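Local coordinates for protein lactoylglutathione lyase (Pseudomonas aeruginosa, PDB 4MTS) that belongs to the glyoxalase/bleomycin resistance protein/dioxygenase superfamily and forms a two-chain assembly that binds nickel through residues of both subunits, at residues 19-25 against 88-94; 24-30 against 43-49; 38-44 against 56-62; 81-86 against 122-126. All blocks are in the same frame, centred on the assembly; numbering follows the deposited sequence.

Contact 1: 19-25 against 88-94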
# COMPACT_ATOMS: atom_id res chain seq x y z
N PHE A 19 8.09 8.04 13.07
CA PHE A 19 6.93 8.69 12.43
C PHE A 19 5.67 7.85 12.60
O PHE A 19 4.66 8.37 13.04
CB PHE A 19 7.21 8.95 10.95
CG PHE A 19 6.01 9.47 10.17
CD1 PHE A 19 5.68 10.82 10.18
CD2 PHE A 19 5.23 8.60 9.41
CE1 PHE A 19 4.57 11.30 9.47
CE2 PHE A 19 4.11 9.08 8.71
CZ PHE A 19 3.79 10.42 8.74
N TYR A 20 5.70 6.57 12.12
CA TYR A 20 4.50 5.75 12.18
C TYR A 20 3.94 5.53 13.57
O TYR A 20 2.72 5.55 13.74
CB TYR A 20 4.66 4.44 11.38
CG TYR A 20 4.72 4.77 9.90
CD1 TYR A 20 3.56 5.08 9.19
CD2 TYR A 20 5.94 4.90 9.24
CE1 TYR A 20 3.61 5.45 7.85
CE2 TYR A 20 6.00 5.32 7.91
CZ TYR A 20 4.83 5.56 7.21
OH TYR A 20 4.88 5.93 5.88
N THR A 21 4.84 5.36 14.57
CA THR A 21 4.36 5.13 15.93
C THR A 21 4.01 6.41 16.66
O THR A 21 3.04 6.39 17.39
CB THR A 21 5.37 4.30 16.77
OG1 THR A 21 6.59 5.04 16.90
CG2 THR A 21 5.63 2.92 16.19
N ARG A 22 4.82 7.47 16.53
CA ARG A 22 4.59 8.73 17.27
C ARG A 22 3.53 9.62 16.63
O ARG A 22 2.60 10.05 17.32
CB ARG A 22 5.87 9.53 17.45
CG ARG A 22 6.98 8.90 18.27
CD ARG A 22 8.00 9.99 18.62
NE ARG A 22 9.36 9.70 18.14
CZ ARG A 22 10.40 10.53 18.26
NH1 ARG A 22 10.24 11.72 18.84
NH2 ARG A 22 11.59 10.19 17.79
N ALA A 23 3.72 9.98 15.35
CA ALA A 23 2.76 10.84 14.66
C ALA A 23 1.44 10.10 14.37
O ALA A 23 0.37 10.71 14.47
CB ALA A 23 3.37 11.39 13.37
N LEU A 24 1.51 8.81 14.01
CA LEU A 24 0.30 8.06 13.64
C LEU A 24 -0.23 7.03 14.62
O LEU A 24 -1.21 6.36 14.32
CB LEU A 24 0.45 7.46 12.23
CG LEU A 24 0.60 8.49 11.09
CD1 LEU A 24 1.08 7.81 9.79
CD2 LEU A 24 -0.73 9.26 10.84
N ASP A 25 0.39 6.88 15.80
CA ASP A 25 -0.14 5.95 16.80
C ASP A 25 -0.25 4.50 16.33
O ASP A 25 -1.03 3.74 16.88
CB ASP A 25 -1.43 6.45 17.47
CG ASP A 25 -1.21 7.76 18.22
OD1 ASP A 25 -0.21 7.87 18.96
OD2 ASP A 25 -2.00 8.69 18.01
N ARG A 88 -0.71 17.32 15.53
CA ARG A 88 0.19 16.38 16.23
C ARG A 88 1.46 16.19 15.37
O ARG A 88 2.57 16.36 15.88
CB ARG A 88 -0.52 15.05 16.53
CG ARG A 88 0.31 14.06 17.36
CD ARG A 88 -0.41 12.73 17.53
NE ARG A 88 0.46 11.70 18.11
CZ ARG A 88 0.28 11.14 19.30
NH1 ARG A 88 -0.75 11.48 20.06
NH2 ARG A 88 1.13 10.21 19.74
N ALA A 89 1.29 15.88 14.07
CA ALA A 89 2.43 15.73 13.14
C ALA A 89 3.28 16.98 13.12
O ALA A 89 4.49 16.90 13.24
CB ALA A 89 1.92 15.43 11.73
N ARG A 90 2.63 18.16 12.95
CA ARG A 90 3.35 19.44 12.89
C ARG A 90 4.19 19.69 14.16
O ARG A 90 5.38 20.04 14.04
CB ARG A 90 2.36 20.59 12.66
CG ARG A 90 2.54 21.27 11.32
CD ARG A 90 1.64 22.49 11.18
NE ARG A 90 1.00 22.54 9.86
CZ ARG A 90 -0.24 22.15 9.64
NH1 ARG A 90 -1.01 21.75 10.64
NH2 ARG A 90 -0.74 22.19 8.42
N ALA A 91 3.60 19.45 15.34
CA ALA A 91 4.20 19.66 16.66
C ALA A 91 5.40 18.73 16.83
O ALA A 91 6.39 19.11 17.43
CB ALA A 91 3.16 19.44 17.75
N LEU A 92 5.33 17.54 16.23
CA LEU A 92 6.41 16.57 16.25
C LEU A 92 7.47 16.87 15.18
O LEU A 92 8.48 16.18 15.11
CB LEU A 92 5.85 15.14 16.09
CG LEU A 92 5.21 14.54 17.32
CD1 LEU A 92 4.27 13.43 16.93
CD2 LEU A 92 6.27 14.06 18.31
N GLY A 93 7.24 17.89 14.37
CA GLY A 93 8.18 18.27 13.33
C GLY A 93 8.03 17.53 12.02
O GLY A 93 8.94 17.56 11.18
N TYR A 94 6.89 16.86 11.80
CA TYR A 94 6.68 16.17 10.52
C TYR A 94 5.92 17.04 9.51
O TYR A 94 5.31 18.03 9.91
CB TYR A 94 6.00 14.81 10.73
CG TYR A 94 6.85 13.87 11.56
CD1 TYR A 94 8.05 13.37 11.07
CD2 TYR A 94 6.44 13.47 12.82
CE1 TYR A 94 8.83 12.50 11.84
CE2 TYR A 94 7.18 12.57 13.58
CZ TYR A 94 8.39 12.10 13.09
OH TYR A 94 9.14 11.26 13.87
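The ring of Tyr-94 takes the edge of Phe-19 on one face: Phe-19 CD1 stands 3.5 Å from Tyr-94 CG, and the two planes are 86° apart, a T-shaped pair. Phe-19 CB lies over the same ring as a CH-pi donor, while the carbonyl O of Leu-92 sits above the opposite face, toward the rim. The methyl of Ala-23 reaches the Tyr-94 ring obliquely, CB to CD2 3.7 Å. The guanidinium of Arg-88 is used on edge and face alike. At its edge NE and NH2 both donate to the carbonyl O of Arg-22, each at 2.8 Å and nearly within the guanidinium plane; over one face lies the Asp-25 carboxylate, its OD1 2.8 Å from Arg-88 NH2. That salt bridge rests on charge alone, since no N-H points at the oxygen. CG of Arg-88 is trans to the backbone N (chi1 -175°) and the chain runs straight to NE, which carries the cation across to the end of helix 13-23. Leu-92 CD1 fills in beside Ala-23 CA. Phe-19 also packs on Leu-113 and Val-121 of the sheet beneath. The arrangement is a helix-to-helix contact at two C-terminal ends, where helix 82-91 closes in a Schellman motif at Gly-93.

Contact 2: 24-30 against 43-49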
# COMPACT_ATOMS: atom_id res chain seq x y z
N LEU A 24 1.51 8.81 14.01
CA LEU A 24 0.30 8.06 13.64
C LEU A 24 -0.23 7.03 14.62
O LEU A 24 -1.21 6.36 14.32
CB LEU A 24 0.45 7.46 12.23
CG LEU A 24 0.60 8.49 11.09
CD1 LEU A 24 1.08 7.81 9.79
CD2 LEU A 24 -0.73 9.26 10.84
N ASP A 25 0.39 6.88 15.80
CA ASP A 25 -0.14 5.95 16.80
C ASP A 25 -0.25 4.50 16.33
O ASP A 25 -1.03 3.74 16.88
CB ASP A 25 -1.43 6.45 17.47
CG ASP A 25 -1.21 7.76 18.22
OD1 ASP A 25 -0.21 7.87 18.96
OD2 ASP A 25 -2.00 8.69 18.01
N MET A 26 0.56 4.10 15.34
CA MET A 26 0.57 2.69 14.98
C MET A 26 1.45 2.00 16.03
O MET A 26 2.18 2.67 16.76
CB MET A 26 1.27 2.49 13.62
CG MET A 26 0.36 2.86 12.47
SD MET A 26 1.17 2.44 10.92
CE MET A 26 0.03 3.29 9.75
N ARG A 27 1.40 0.68 16.06
CA ARG A 27 2.32 -0.05 16.93
C ARG A 27 3.22 -0.93 16.09
O ARG A 27 2.88 -1.22 14.94
CB ARG A 27 1.62 -0.82 18.06
CG ARG A 27 0.72 -1.95 17.62
CD ARG A 27 -0.06 -2.53 18.81
NE ARG A 27 -1.24 -3.26 18.32
CZ ARG A 27 -1.29 -4.57 18.11
NH1 ARG A 27 -0.24 -5.34 18.39
NH2 ARG A 27 -2.39 -5.13 17.63
N LEU A 28 4.39 -1.27 16.63
CA LEU A 28 5.28 -2.19 15.93
C LEU A 28 4.72 -3.59 16.17
O LEU A 28 4.69 -4.09 17.31
CB LEU A 28 6.71 -2.06 16.49
CG LEU A 28 7.74 -2.97 15.82
CD1 LEU A 28 7.92 -2.59 14.35
CD2 LEU A 28 9.10 -2.92 16.56
N LEU A 29 4.24 -4.22 15.10
CA LEU A 29 3.64 -5.55 15.17
C LEU A 29 4.68 -6.65 15.22
O LEU A 29 4.53 -7.60 15.99
CB LEU A 29 2.64 -5.78 13.99
CG LEU A 29 1.54 -4.70 13.85
CD1 LEU A 29 0.74 -4.86 12.52
CD2 LEU A 29 0.59 -4.72 15.03
N ARG A 30 5.74 -6.51 14.42
CA ARG A 30 6.79 -7.49 14.25
C ARG A 30 8.01 -6.78 13.63
O ARG A 30 7.87 -5.96 12.72
CB ARG A 30 6.23 -8.58 13.27
CG ARG A 30 7.19 -9.68 12.81
CD ARG A 30 6.47 -10.89 12.25
NE ARG A 30 5.59 -10.57 11.11
CZ ARG A 30 5.81 -10.98 9.87
NH1 ARG A 30 6.88 -11.72 9.58
NH2 ARG A 30 4.96 -10.66 8.89
N PHE A 43 6.85 -4.44 10.58
CA PHE A 43 5.42 -4.39 10.25
C PHE A 43 4.79 -3.50 11.32
O PHE A 43 4.95 -3.73 12.53
CB PHE A 43 4.81 -5.81 10.20
CG PHE A 43 5.32 -6.66 9.05
CD1 PHE A 43 6.51 -7.36 9.16
CD2 PHE A 43 4.56 -6.82 7.89
CE1 PHE A 43 6.97 -8.17 8.10
CE2 PHE A 43 5.03 -7.60 6.83
CZ PHE A 43 6.23 -8.26 6.94
N VAL A 44 4.10 -2.46 10.87
CA VAL A 44 3.44 -1.47 11.73
C VAL A 44 1.97 -1.41 11.38
O VAL A 44 1.60 -1.62 10.22
CB VAL A 44 4.11 -0.07 11.68
CG1 VAL A 44 5.45 -0.09 12.40
CG2 VAL A 44 4.29 0.43 10.23
N GLY A 45 1.15 -1.13 12.38
CA GLY A 45 -0.28 -1.07 12.14
C GLY A 45 -1.08 -0.89 13.40
O GLY A 45 -0.54 -0.52 14.46
N TYR A 46 -2.38 -1.09 13.27
CA TYR A 46 -3.32 -0.84 14.37
C TYR A 46 -3.91 -2.09 14.95
O TYR A 46 -4.39 -2.07 16.09
CB TYR A 46 -4.45 0.11 13.90
CG TYR A 46 -3.94 1.45 13.44
CD1 TYR A 46 -3.41 2.36 14.34
CD2 TYR A 46 -3.94 1.79 12.09
CE1 TYR A 46 -2.95 3.61 13.93
CE2 TYR A 46 -3.43 3.03 11.65
CZ TYR A 46 -2.94 3.93 12.58
OH TYR A 46 -2.44 5.16 12.19
N GLN A 47 -3.95 -3.16 14.17
CA GLN A 47 -4.49 -4.44 14.59
C GLN A 47 -3.49 -5.52 14.27
O GLN A 47 -2.59 -5.32 13.46
CB GLN A 47 -5.80 -4.75 13.84
CG GLN A 47 -6.93 -3.77 14.12
CD GLN A 47 -8.01 -3.97 13.11
OE1 GLN A 47 -8.78 -4.93 13.17
NE2 GLN A 47 -8.04 -3.11 12.10
N ASP A 48 -3.65 -6.67 14.90
CA ASP A 48 -2.76 -7.80 14.68
C ASP A 48 -2.71 -8.14 13.19
O ASP A 48 -3.73 -7.99 12.49
CB ASP A 48 -3.30 -9.01 15.48
CG ASP A 48 -3.07 -8.97 16.98
OD1 ASP A 48 -2.76 -7.86 17.52
OD2 ASP A 48 -3.20 -10.03 17.63
N GLU A 49 -1.55 -8.58 12.69
CA GLU A 49 -1.42 -8.98 11.28
C GLU A 49 -2.44 -10.04 10.88
O GLU A 49 -2.82 -10.10 9.71
CB GLU A 49 -0.02 -9.51 10.98
CG GLU A 49 1.02 -8.42 10.79
CD GLU A 49 2.37 -9.03 10.56
OE1 GLU A 49 3.04 -9.38 11.56
OE2 GLU A 49 2.71 -9.28 9.38
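A beta hairpin with a classic bulge joins strand 27-34 to strand 39-45: Leu-29 and Arg-30 both face Phe-43. Phe-43 O accepts from Leu-29 N at 2.7 Å and only weakly from Arg-30 N, while Phe-43 N donates almost straight to Arg-30 O. Before the bulge, Arg-27 and Gly-45 exchange two backbone bonds. The guanidinium of Arg-30 lies flat on the Phe-43 ring, planes 12° apart and centres 4.0 Å apart, a stacked cation-pi pair with NH2 over the face. Its edge is turned to Glu-49, in a nearly coplanar salt bridge: NE to OE1 2.8 Å and NH2 to OE2 2.7 Å, both oxygens using their syn lone pairs. A bend at chi3 (58°) lays the guanidinium over the ring, the two side chains pointing the same way; stack and fork together fix the guanidinium's rotation. Arg-27 holds Asp-48 by a single bond, NH2 to OD1 2.8 Å, with the two flat groups steeply inclined. Between these charges Leu-29 CD1 lies 3.5 Å from Gln-47 O and also touches the Gly-45 backbone. Farther along, Met-26 CG covers one face of Tyr-46 in a CH-pi contact, 3.5 Å from CZ, and SD, set obliquely to the ring, adds a Met-aromatic contact; Tyr-46 OH donates to Leu-24 O at 2.7 Å. Met-26 and Val-44 pack against helix 13-23 through Tyr-20 and Leu-17, Tyr-46 reaches Ile-77 of strand 72-79 and Met-1 of the second subunit, and Phe-43 meets His-5 edge-to-face.

Contact 3: 38-44 against 56-62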
# COMPACT_ATOMS: atom_id res chain seq x y z
N ARG A 38 21.52 -8.78 5.43
CA ARG A 38 21.77 -7.35 5.67
C ARG A 38 20.55 -6.46 5.40
O ARG A 38 20.61 -5.48 4.65
CB ARG A 38 23.04 -6.85 4.98
CG ARG A 38 24.26 -7.50 5.64
CD ARG A 38 25.56 -6.93 5.17
NE ARG A 38 25.76 -5.52 5.50
CZ ARG A 38 26.22 -5.08 6.67
NH1 ARG A 38 26.45 -5.92 7.67
NH2 ARG A 38 26.40 -3.78 6.86
N PHE A 39 19.43 -6.86 5.98
CA PHE A 39 18.20 -6.07 5.85
C PHE A 39 17.37 -6.27 7.07
O PHE A 39 17.56 -7.25 7.78
CB PHE A 39 17.43 -6.37 4.56
CG PHE A 39 16.75 -7.71 4.52
CD1 PHE A 39 17.44 -8.85 4.16
CD2 PHE A 39 15.40 -7.82 4.83
CE1 PHE A 39 16.82 -10.10 4.17
CE2 PHE A 39 14.77 -9.06 4.80
CZ PHE A 39 15.49 -10.19 4.46
N THR A 40 16.42 -5.36 7.28
CA THR A 40 15.49 -5.43 8.39
C THR A 40 14.10 -5.21 7.80
O THR A 40 13.95 -4.38 6.91
CB THR A 40 15.77 -4.30 9.38
OG1 THR A 40 17.12 -4.38 9.84
CG2 THR A 40 14.82 -4.33 10.58
N LEU A 41 13.11 -5.89 8.37
CA LEU A 41 11.69 -5.69 8.03
C LEU A 41 10.99 -5.23 9.29
O LEU A 41 11.31 -5.69 10.39
CB LEU A 41 11.01 -7.01 7.64
CG LEU A 41 11.63 -7.93 6.68
CD1 LEU A 41 10.78 -9.15 6.56
CD2 LEU A 41 11.83 -7.23 5.32
N ALA A 42 10.01 -4.35 9.16
CA ALA A 42 9.24 -3.97 10.35
C ALA A 42 7.79 -3.83 9.87
O ALA A 42 7.56 -3.19 8.84
CB ALA A 42 9.74 -2.65 10.92
N PHE A 43 6.85 -4.44 10.58
CA PHE A 43 5.42 -4.39 10.25
C PHE A 43 4.79 -3.50 11.32
O PHE A 43 4.95 -3.73 12.53
CB PHE A 43 4.81 -5.81 10.20
CG PHE A 43 5.32 -6.66 9.05
CD1 PHE A 43 6.51 -7.36 9.16
CD2 PHE A 43 4.56 -6.82 7.89
CE1 PHE A 43 6.97 -8.17 8.10
CE2 PHE A 43 5.03 -7.60 6.83
CZ PHE A 43 6.23 -8.26 6.94
N VAL A 44 4.10 -2.46 10.87
CA VAL A 44 3.44 -1.47 11.73
C VAL A 44 1.97 -1.41 11.38
O VAL A 44 1.60 -1.62 10.22
CB VAL A 44 4.11 -0.07 11.68
CG1 VAL A 44 5.45 -0.09 12.40
CG2 VAL A 44 4.29 0.43 10.23
N GLU A 56 4.40 -2.68 5.79
CA GLU A 56 5.71 -3.29 5.97
C GLU A 56 6.76 -2.27 5.54
O GLU A 56 6.72 -1.79 4.41
CB GLU A 56 5.85 -4.54 5.10
CG GLU A 56 7.21 -5.19 5.34
CD GLU A 56 7.51 -6.37 4.45
OE1 GLU A 56 6.73 -6.62 3.50
OE2 GLU A 56 8.50 -7.08 4.74
N LEU A 57 7.76 -2.02 6.39
CA LEU A 57 8.87 -1.13 6.08
C LEU A 57 10.13 -1.99 5.97
O LEU A 57 10.37 -2.82 6.84
CB LEU A 57 9.03 -0.09 7.20
CG LEU A 57 7.81 0.78 7.52
CD1 LEU A 57 8.10 1.66 8.76
CD2 LEU A 57 7.42 1.67 6.30
N THR A 58 10.89 -1.80 4.89
CA THR A 58 12.12 -2.56 4.63
C THR A 58 13.32 -1.61 4.59
O THR A 58 13.23 -0.53 4.01
CB THR A 58 12.03 -3.35 3.30
OG1 THR A 58 10.87 -4.17 3.29
CG2 THR A 58 13.25 -4.22 3.05
N HIS A 59 14.43 -2.02 5.21
CA HIS A 59 15.63 -1.21 5.18
C HIS A 59 16.80 -2.13 4.86
O HIS A 59 17.03 -3.08 5.59
CB HIS A 59 15.84 -0.50 6.55
CG HIS A 59 17.15 0.18 6.66
ND1 HIS A 59 18.07 -0.18 7.63
CD2 HIS A 59 17.71 1.13 5.86
CE1 HIS A 59 19.13 0.60 7.43
NE2 HIS A 59 18.98 1.37 6.37
N ASN A 60 17.48 -1.87 3.74
CA ASN A 60 18.66 -2.61 3.30
C ASN A 60 19.81 -1.87 3.97
O ASN A 60 19.93 -0.64 3.80
CB ASN A 60 18.75 -2.57 1.75
CG ASN A 60 17.63 -3.33 1.09
OD1 ASN A 60 17.55 -4.56 1.19
ND2 ASN A 60 16.71 -2.60 0.42
N TRP A 61 20.59 -2.56 4.82
CA TRP A 61 21.64 -1.95 5.62
C TRP A 61 22.68 -1.21 4.81
O TRP A 61 23.28 -0.25 5.32
CB TRP A 61 22.35 -3.01 6.49
CG TRP A 61 21.43 -3.76 7.41
CD1 TRP A 61 20.11 -3.51 7.64
CD2 TRP A 61 21.80 -4.81 8.29
NE1 TRP A 61 19.63 -4.38 8.59
CE2 TRP A 61 20.64 -5.19 9.00
CE3 TRP A 61 23.01 -5.47 8.56
CZ2 TRP A 61 20.64 -6.23 9.94
CZ3 TRP A 61 23.00 -6.52 9.47
CH2 TRP A 61 21.83 -6.86 10.17
N ASP A 62 22.95 -1.67 3.60
CA ASP A 62 23.97 -1.05 2.75
C ASP A 62 23.45 -0.03 1.73
O ASP A 62 24.25 0.47 0.94
CB ASP A 62 24.90 -2.12 2.15
CG ASP A 62 25.42 -3.09 3.20
OD1 ASP A 62 25.11 -4.29 3.10
OD2 ASP A 62 26.02 -2.63 4.18
O HOH W 1 17.81 -1.51 9.86
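The indole of Trp-61 lies over the backbone of Arg-38 and Phe-39, with Arg-38 CA 3.9 Å from the centroid of its six-membered ring in a CH-pi contact. Its NE1 donates almost straight to Thr-40 OG1 (2.8 Å, 170°), in the ring plane. Asp-33 is a further partner of that hydroxyl, and a water donates to it while also bonding His-59 ND1. Trp-61 N reaches Arg-38 O from above the carbonyl plane. The chain of Arg-38 bends at chi3 (64°), and its guanidinium stands almost perpendicular to the indole, Trp-61 CE3 over one face, and turns its edge to Asp-62. Here NE meets OD1 at 2.8 Å and NH2 meets OD2 at 2.9 Å, in a nearly coplanar, side-on fork. Between the strands, Thr-40 pairs with His-59 and Ala-42 with Leu-57 as antiparallel hydrogen-bonded pairs. At the other end Glu-56, which binds the zinc ion, runs extended alongside Phe-43: its CG sits over the ring, 3.8 Å from the centroid, and the carboxylate is only 18° from the ring plane. Glu-56 OE2 also approaches Leu-41 CD2 (3.4 Å), an apolar neighbour of the carboxylate. Strand 39-45 lies between 27-34 and 54-60, and strand 2-9 follows beyond 54-60. Helix 13-23 covers the Thr-40, Ala-42 and His-59 face through Leu-13, while Phe-39, Leu-41 and Glu-56 face the second subunit at Gln-104 and His-74.

Contact 4: 81-86 against 122-126. With NI (nickel (II) ion), chain E.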
# COMPACT_ATOMS: atom_id res chain seq x y z
N ASP A 81 -10.27 12.86 13.88
CA ASP A 81 -10.22 14.29 13.57
C ASP A 81 -8.93 14.57 12.84
O ASP A 81 -7.86 14.54 13.45
CB ASP A 81 -10.22 15.08 14.91
CG ASP A 81 -10.46 16.56 14.79
OD1 ASP A 81 -9.79 17.20 13.94
OD2 ASP A 81 -11.26 17.09 15.57
N ALA A 82 -9.02 14.87 11.54
CA ALA A 82 -7.87 15.15 10.70
C ALA A 82 -7.08 16.39 11.12
O ALA A 82 -5.85 16.35 11.07
CB ALA A 82 -8.29 15.23 9.24
N ALA A 83 -7.76 17.47 11.57
CA ALA A 83 -7.04 18.67 12.03
C ALA A 83 -6.17 18.35 13.25
O ALA A 83 -5.05 18.85 13.35
CB ALA A 83 -8.02 19.79 12.37
N VAL A 84 -6.68 17.51 14.15
CA VAL A 84 -5.95 17.09 15.37
C VAL A 84 -4.72 16.23 14.99
O VAL A 84 -3.61 16.48 15.48
CB VAL A 84 -6.89 16.39 16.38
CG1 VAL A 84 -6.10 15.67 17.46
CG2 VAL A 84 -7.86 17.40 17.00
N THR A 85 -4.89 15.26 14.09
CA THR A 85 -3.75 14.44 13.63
C THR A 85 -2.69 15.32 12.94
O THR A 85 -1.50 15.12 13.19
CB THR A 85 -4.24 13.24 12.83
OG1 THR A 85 -5.23 12.60 13.62
CG2 THR A 85 -3.12 12.22 12.54
N CYS A 86 -3.10 16.32 12.10
CA CYS A 86 -2.17 17.24 11.45
C CYS A 86 -1.36 18.03 12.45
O CYS A 86 -0.16 18.20 12.27
CB CYS A 86 -2.92 18.18 10.50
SG CYS A 86 -3.50 17.38 8.99
N GLU A 122 -2.42 9.68 3.40
CA GLU A 122 -3.71 10.35 3.27
C GLU A 122 -4.51 10.10 4.54
O GLU A 122 -4.75 8.94 4.93
CB GLU A 122 -4.44 9.77 2.04
CG GLU A 122 -5.81 10.39 1.76
CD GLU A 122 -6.38 9.90 0.44
OE1 GLU A 122 -6.58 8.67 0.31
OE2 GLU A 122 -6.52 10.72 -0.49
N LEU A 123 -4.95 11.17 5.17
CA LEU A 123 -5.81 11.05 6.36
C LEU A 123 -7.25 11.32 5.95
O LEU A 123 -7.52 12.34 5.31
CB LEU A 123 -5.38 12.05 7.45
CG LEU A 123 -3.92 12.06 7.85
CD1 LEU A 123 -3.68 13.11 8.96
CD2 LEU A 123 -3.44 10.66 8.29
N ILE A 124 -8.16 10.42 6.29
CA ILE A 124 -9.58 10.57 5.94
C ILE A 124 -10.38 10.54 7.21
O ILE A 124 -10.36 9.55 7.94
CB ILE A 124 -10.06 9.52 4.90
CG1 ILE A 124 -9.15 9.54 3.65
CG2 ILE A 124 -11.56 9.79 4.53
CD1 ILE A 124 -9.50 8.50 2.51
N GLN A 125 -11.04 11.65 7.53
CA GLN A 125 -11.82 11.74 8.77
C GLN A 125 -13.02 10.80 8.78
O GLN A 125 -13.81 10.80 7.84
CB GLN A 125 -12.27 13.20 8.99
CG GLN A 125 -12.91 13.42 10.37
CD GLN A 125 -12.82 14.88 10.68
OE1 GLN A 125 -11.74 15.47 10.63
NE2 GLN A 125 -13.96 15.49 10.93
N LYS A 126 -13.17 10.03 9.87
CA LYS A 126 -14.26 9.06 10.09
C LYS A 126 -15.63 9.69 9.91
O LYS A 126 -15.86 10.82 10.35
CB LYS A 126 -14.13 8.40 11.47
CG LYS A 126 -14.77 7.02 11.55
CD LYS A 126 -14.50 6.34 12.89
CE LYS A 126 -15.51 5.25 13.17
NZ LYS A 126 -15.23 4.57 14.47
NI NI E . -6.72 7.45 -1.42
O HOH W 2 -10.73 17.90 10.94
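Gln-125 reaches across to the first turn of helix 82-91, its amide oxygen OE1 accepting from Ala-82 N at 2.9 Å. With chi1 at -171° and an extended chi2, the Gln-125 chain spans the gap between strand and helix. The donor is tilted 30° from the amide plane. Water 2 donates to the same OE1 at 2.6 Å and accepts from Ala-83 N, so the oxygen serves two N-H groups of the helix start, one directly and one through water. Asp-81, the N-cap residue, takes the next: its OD1 receives Val-84 N at 3.1 Å, met from above the carboxylate plane. Deeper in, Leu-123 points CD1 at the helix, 3.7 Å from Thr-85 CG2 and 4.3 Å from Cys-86 SG. The chi1 of Thr-85 (-51°) sets CG2 beside the carbonyl carbon, and it is this methyl that meets the leucine. Glu-122, on the other side of the strand, extends away from the helix to bind nickel through OE1 at 2.1 Å; His-74 shares the metal, with His-5 and Glu-56 of the second subunit. Helix 82-91 packs on strand 120-125, running roughly against it, and the strand lies between parallel strand 72-79 and antiparallel strand 109-114; Cys-86 rests on Ala-111 and Val-96, and Leu-123 on Leu-113 and Leu-24.

How the contacts relate
Contact 3 is largely buried; contacts 1 and 2 mix buried residues with an exposed, charged margin. Contacts 2 and 3 share strand 39-45 and build one sheet, so backbone bonds dominate them, with arginine-carboxylate forks added. Contacts 1 and 4 use opposite ends of helix 82-91: contact 1 joins its last turn to helix 13-23 by aromatic packing and an exposed arginine, whereas contact 4 ties its first turn to a strand by one hydrogen bond to a side-chain amide oxygen and a small apolar patch. Leu-24, common to contacts 1 and 2, packs on Leu-123 and Thr-85 of contact 4. Contacts 3 and 4, about 13 Å apart at their nearest atoms, each carry a metal-binding glutamate and reach the second subunit.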